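Local atomic coordinates of formate dehydrogenase (Staphylococcus aureus, PDB entry 6TTB), a protein that catalyses the NAD-dependent oxidation of formate to carbon dioxide, passing a hydride to the nicotinamide of its bound cofactor. Residues L271-R276 and G299-P304. Sequence-based numbering, arbitrary orientation.
Sequences LVNTAR and GDVWYP. With NAD (nicotinamide-adenine-dinucleotide), chain C.
Val301 packs against the turn Asn273-Arg276 in a buried van der Waals contact, its methyls lying against backbone and amide oxygens, where two neighbouring parallel strands of the Rossmann-type cofactor domain run out at the nicotinamide end of NAD. The side chains of Val301 and Asn273 cross at about a right angle, with Val301 CG2 3.7 Å from Asn273 OD1 and also close to Asn273 O. CG1 is anti to Val301's own carbonyl carbon (chi1 -72°), which carries it to Ala275 O and to the carboxamide nitrogen N7N of NAD. Alongside, Gly299 CA makes a CA-H...O contact with Asn273 O at 3.1 Å, and Thr274 CG2 lies 3.8 Å from Asp300 OD1. Asn273 shapes the turn itself: OD1 accepts from Ala275 N, an Asx turn, while ND2 reaches Arg276 O. Both segments then meet the cofactor. N7N donates to Thr274 O at 3.3 Å and weakly to Asp300 OD1, whose carboxylate is also held through OD2 by Ser326 N. Arg276 NE bonds the ribose hydroxyl O2D, and its NH1 forms a salt bridge with Asp122. Leading into the turn, strand 269-273 lies between strands 242-245 and 294-299, with helix 144-160 packed against Val272 and Thr274.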
ATOM      1  N   LEU A 271      -0.003   5.854 -11.173  1.00 15.93           N
ATOM      2  CA  LEU A 271      -0.417   7.202 -10.880  1.00 15.07           C
ATOM      3  C   LEU A 271      -1.166   7.181  -9.586  1.00 15.22           C
ATOM      4  O   LEU A 271      -2.114   6.389  -9.447  1.00 13.26           O
ATOM      5  CB  LEU A 271      -1.360   7.721 -12.001  1.00 15.96           C
ATOM      6  CG  LEU A 271      -1.766   9.207 -11.916  1.00 14.00           C
ATOM      7  CD1 LEU A 271      -0.561  10.139 -11.825  1.00 14.49           C
ATOM      8  CD2 LEU A 271      -2.605   9.582 -13.045  1.00 12.82           C
ATOM      9  N   VAL A 272      -0.802   8.139  -8.704  1.00 14.81           N
ATOM     10  CA  VAL A 272      -1.445   8.228  -7.415  1.00 13.98           C
ATOM     11  C   VAL A 272      -1.822   9.664  -7.212  1.00 16.00           C
ATOM     12  O   VAL A 272      -1.018  10.562  -7.404  1.00 16.86           O
ATOM     13  CB  VAL A 272      -0.579   7.714  -6.259  1.00 12.04           C
ATOM     14  CG1 VAL A 272      -1.058   8.221  -4.908  1.00 10.76           C
ATOM     15  CG2 VAL A 272      -0.602   6.232  -6.235  1.00 11.06           C
ATOM     16  N   ASN A 273      -3.080   9.846  -6.856  1.00 16.62           N
ATOM     17  CA  ASN A 273      -3.622  11.157  -6.736  1.00 15.04           C
ATOM     18  C   ASN A 273      -4.539  11.173  -5.526  1.00 15.60           C
ATOM     19  O   ASN A 273      -5.660  10.691  -5.588  1.00 20.26           O
ATOM     20  CB  ASN A 273      -4.331  11.569  -7.991  1.00 14.08           C
ATOM     21  CG  ASN A 273      -5.125  12.834  -7.779  1.00 17.51           C
ATOM     22  OD1 ASN A 273      -4.817  13.612  -6.851  1.00 16.11           O
ATOM     23  ND2 ASN A 273      -6.137  13.069  -8.651  1.00 16.57           N
ATOM     24  N   THR A 274      -4.006  11.715  -4.441  1.00 12.68           N
ATOM     25  CA  THR A 274      -4.744  12.022  -3.274  1.00 14.12           C
ATOM     26  C   THR A 274      -4.815  13.559  -3.078  1.00 18.46           C
ATOM     27  O   THR A 274      -4.870  14.048  -1.910  1.00 15.31           O
ATOM     28  CB  THR A 274      -3.901  11.552  -2.116  1.00 13.95           C
ATOM     29  OG1 THR A 274      -2.580  12.109  -2.338  1.00 15.75           O
ATOM     30  CG2 THR A 274      -3.914  10.048  -2.011  1.00 12.87           C
ATOM     31  N   ALA A 275      -4.688  14.326  -4.192  1.00 18.00           N
ATOM     32  CA  ALA A 275      -4.798  15.779  -4.124  1.00 16.46           C
ATOM     33  C   ALA A 275      -6.238  16.182  -4.454  1.00 16.73           C
ATOM     34  O   ALA A 275      -7.044  16.289  -3.538  1.00 19.97           O
ATOM     35  CB  ALA A 275      -3.749  16.474  -4.934  1.00 16.03           C
ATOM     36  N   ARG A 276      -6.607  16.315  -5.732  1.00 15.67           N
ATOM     37  CA  ARG A 276      -8.037  16.474  -6.021  1.00 18.38           C
ATOM     38  C   ARG A 276      -8.437  15.749  -7.308  1.00 16.92           C
ATOM     39  O   ARG A 276      -7.750  15.837  -8.302  1.00 15.56           O
ATOM     40  CB  ARG A 276      -8.572  17.928  -5.962  1.00 22.29           C
ATOM     41  CG  ARG A 276      -7.791  18.901  -5.095  1.00 28.08           C
ATOM     42  CD  ARG A 276      -8.636  19.655  -4.088  1.00 40.62           C
ATOM     43  NE  ARG A 276      -7.830  20.725  -3.457  1.00 47.66           N
ATOM     44  CZ  ARG A 276      -8.047  22.039  -3.584  1.00 43.25           C
ATOM     45  NH1 ARG A 276      -9.051  22.474  -4.321  1.00 38.90           N
ATOM     46  NH2 ARG A 276      -7.224  22.911  -3.016  1.00 53.60           N
ATOM     47  N   GLY A 299      -5.530   6.481  -5.147  1.00 17.72           N
ATOM     48  CA  GLY A 299      -5.905   7.763  -4.587  1.00 13.16           C
ATOM     49  C   GLY A 299      -7.251   7.670  -3.927  1.00 12.10           C
ATOM     50  O   GLY A 299      -7.895   6.661  -4.058  1.00 13.11           O
ATOM     51  N   ASP A 300      -7.713   8.777  -3.326  1.00 14.77           N
ATOM     52  CA  ASP A 300      -8.936   8.781  -2.523  1.00 15.50           C
ATOM     53  C   ASP A 300      -9.811  10.020  -2.833  1.00 16.53           C
ATOM     54  O   ASP A 300     -10.701  10.371  -2.004  1.00 15.40           O
ATOM     55  CB  ASP A 300      -8.639   8.663  -1.020  1.00 15.03           C
ATOM     56  CG  ASP A 300      -8.147   9.967  -0.364  1.00 19.10           C
ATOM     57  OD1 ASP A 300      -7.535  10.832  -1.082  1.00 18.28           O
ATOM     58  OD2 ASP A 300      -8.385  10.142   0.859  1.00 23.07           O
ATOM     59  N   VAL A 301      -9.552  10.690  -3.984  1.00 14.58           N
ATOM     60  CA  VAL A 301     -10.207  11.980  -4.239  1.00 15.89           C
ATOM     61  C   VAL A 301     -10.978  11.883  -5.547  1.00 15.82           C
ATOM     62  O   VAL A 301     -10.498  11.237  -6.475  1.00 14.39           O
ATOM     63  CB  VAL A 301      -9.205  13.149  -4.265  1.00 17.22           C
ATOM     64  CG1 VAL A 301      -8.683  13.494  -2.907  1.00 15.80           C
ATOM     65  CG2 VAL A 301      -8.054  12.909  -5.238  1.00 22.42           C
ATOM     66  N   TRP A 302     -12.188  12.504  -5.612  1.00 16.92           N
ATOM     67  CA  TRP A 302     -13.081  12.232  -6.747  1.00 19.00           C
ATOM     68  C   TRP A 302     -13.682  13.503  -7.391  1.00 21.85           C
ATOM     69  O   TRP A 302     -13.980  14.481  -6.676  1.00 19.14           O
ATOM     70  CB  TRP A 302     -14.187  11.340  -6.281  1.00 16.62           C
ATOM     71  CG  TRP A 302     -13.725  10.095  -5.632  1.00 18.16           C
ATOM     72  CD1 TRP A 302     -13.121   9.973  -4.413  1.00 19.65           C
ATOM     73  CD2 TRP A 302     -13.979   8.760  -6.107  1.00 17.55           C
ATOM     74  NE1 TRP A 302     -12.891   8.657  -4.135  1.00 16.74           N
ATOM     75  CE2 TRP A 302     -13.432   7.881  -5.136  1.00 16.02           C
ATOM     76  CE3 TRP A 302     -14.556   8.234  -7.283  1.00 14.11           C
ATOM     77  CZ2 TRP A 302     -13.435   6.499  -5.301  1.00 15.55           C
ATOM     78  CZ3 TRP A 302     -14.536   6.870  -7.438  1.00 15.79           C
ATOM     79  CH2 TRP A 302     -13.975   6.019  -6.463  1.00 15.53           C
ATOM     80  N   TYR A 303     -14.081  13.390  -8.691  1.00 21.41           N
ATOM     81  CA  TYR A 303     -14.985  14.396  -9.294  1.00 21.18           C
ATOM     82  C   TYR A 303     -16.306  13.761  -9.810  1.00 21.42           C
ATOM     83  O   TYR A 303     -16.350  13.038 -10.828  1.00 21.09           O
ATOM     84  CB  TYR A 303     -14.267  15.255 -10.355  1.00 21.10           C
ATOM     85  CG  TYR A 303     -15.086  16.449 -10.799  1.00 27.02           C
ATOM     86  CD1 TYR A 303     -15.521  17.409  -9.875  1.00 24.14           C
ATOM     87  CD2 TYR A 303     -15.518  16.595 -12.131  1.00 26.95           C
ATOM     88  CE1 TYR A 303     -16.408  18.421 -10.241  1.00 21.50           C
ATOM     89  CE2 TYR A 303     -16.390  17.618 -12.510  1.00 25.57           C
ATOM     90  CZ  TYR A 303     -16.845  18.528 -11.557  1.00 25.62           C
ATOM     91  OH  TYR A 303     -17.667  19.568 -11.929  1.00 27.65           O
ATOM     92  N   PRO A 304     -17.471  14.100  -9.218  1.00 19.79           N
ATOM     93  CA  PRO A 304     -17.539  14.940  -8.024  1.00 18.59           C
ATOM     94  C   PRO A 304     -17.537  14.111  -6.733  1.00 19.63           C
ATOM     95  O   PRO A 304     -17.417  12.899  -6.769  1.00 24.28           O
ATOM     96  CB  PRO A 304     -18.949  15.465  -8.229  1.00 16.07           C
ATOM     97  CG  PRO A 304     -19.695  14.200  -8.620  1.00 14.56           C
ATOM     98  CD  PRO A 304     -18.810  13.688  -9.715  1.00 16.91           C
TER
HETATM   99  PA  NAD C 401       0.930  22.941  -0.573  1.00 52.06           P
HETATM  100  O1A NAD C 401       0.480  24.321  -0.915  1.00 54.80           O
HETATM  101  O2A NAD C 401       1.932  22.681   0.536  1.00 45.39           O
HETATM  102  O5B NAD C 401       1.356  22.146  -1.908  1.00 58.43           O
HETATM  103  C5B NAD C 401       1.026  22.643  -3.222  1.00 50.36           C
HETATM  104  C4B NAD C 401       2.314  22.988  -3.927  1.00 57.87           C
HETATM  105  O4B NAD C 401       2.128  22.700  -5.325  1.00 58.39           O
HETATM  106  C3B NAD C 401       2.759  24.466  -3.817  1.00 59.55           C
HETATM  107  O3B NAD C 401       3.888  24.718  -2.981  1.00 42.65           O
HETATM  108  C2B NAD C 401       3.020  24.919  -5.259  1.00 63.37           C
HETATM  109  O2B NAD C 401       4.310  25.463  -5.447  1.00 56.97           O
HETATM  110  C1B NAD C 401       2.759  23.672  -6.117  1.00 56.33           C
HETATM  111  N9A NAD C 401       1.957  23.958  -7.311  1.00 55.64           N
HETATM  112  C8A NAD C 401       1.240  25.119  -7.570  1.00 45.00           C
HETATM  113  N7A NAD C 401       0.751  25.170  -8.787  1.00 39.21           N
HETATM  114  C5A NAD C 401       1.249  24.029  -9.414  1.00 52.10           C
HETATM  115  C6A NAD C 401       1.147  23.525 -10.743  1.00 45.12           C
HETATM  116  N6A NAD C 401       0.553  24.155 -11.741  1.00 39.47           N
HETATM  117  N1A NAD C 401       1.841  22.396 -11.035  1.00 53.83           N
HETATM  118  C2A NAD C 401       2.493  21.770 -10.042  1.00 45.90           C
HETATM  119  N3A NAD C 401       2.622  22.121  -8.760  1.00 39.81           N
HETATM  120  C4A NAD C 401       1.984  23.268  -8.502  1.00 51.37           C
HETATM  121  O3  NAD C 401      -0.346  22.116  -0.234  1.00 50.79           O
HETATM  122  PN  NAD C 401      -0.294  20.711   0.445  1.00 40.39           P
HETATM  123  O1N NAD C 401      -0.581  20.944   1.905  1.00 49.67           O
HETATM  124  O2N NAD C 401       0.976  20.013   0.055  1.00 34.82           O
HETATM  125  O5D NAD C 401      -1.560  20.003  -0.277  1.00 47.43           O
HETATM  126  C5D NAD C 401      -1.337  19.198  -1.475  1.00 49.08           C
HETATM  127  C4D NAD C 401      -2.671  18.953  -2.090  1.00 53.44           C
HETATM  128  O4D NAD C 401      -3.266  17.815  -1.420  1.00 43.57           O
HETATM  129  C3D NAD C 401      -3.634  20.152  -1.920  1.00 57.97           C
HETATM  130  O3D NAD C 401      -3.925  20.800  -3.149  1.00 70.15           O
HETATM  131  C2D NAD C 401      -4.860  19.568  -1.213  1.00 54.30           C
HETATM  132  O2D NAD C 401      -6.117  19.854  -1.813  1.00 49.84           O
HETATM  133  C1D NAD C 401      -4.636  18.067  -1.196  1.00 47.46           C
HETATM  134  N1N NAD C 401      -5.026  17.538   0.121  1.00 36.45           N
HETATM  135  C2N NAD C 401      -5.985  16.481   0.197  1.00 38.54           C
HETATM  136  C3N NAD C 401      -6.374  15.954   1.449  1.00 33.32           C
HETATM  137  C7N NAD C 401      -7.159  14.644   1.528  1.00 35.01           C
HETATM  138  O7N NAD C 401      -7.871  14.442   2.511  1.00 34.37           O
HETATM  139  N7N NAD C 401      -7.030  13.740   0.537  1.00 36.40           N
HETATM  140  C4N NAD C 401      -5.962  16.670   2.634  1.00 37.05           C
HETATM  141  C5N NAD C 401      -5.040  17.734   2.535  1.00 37.60           C
HETATM  142  C6N NAD C 401      -4.609  18.170   1.267  1.00 37.32           C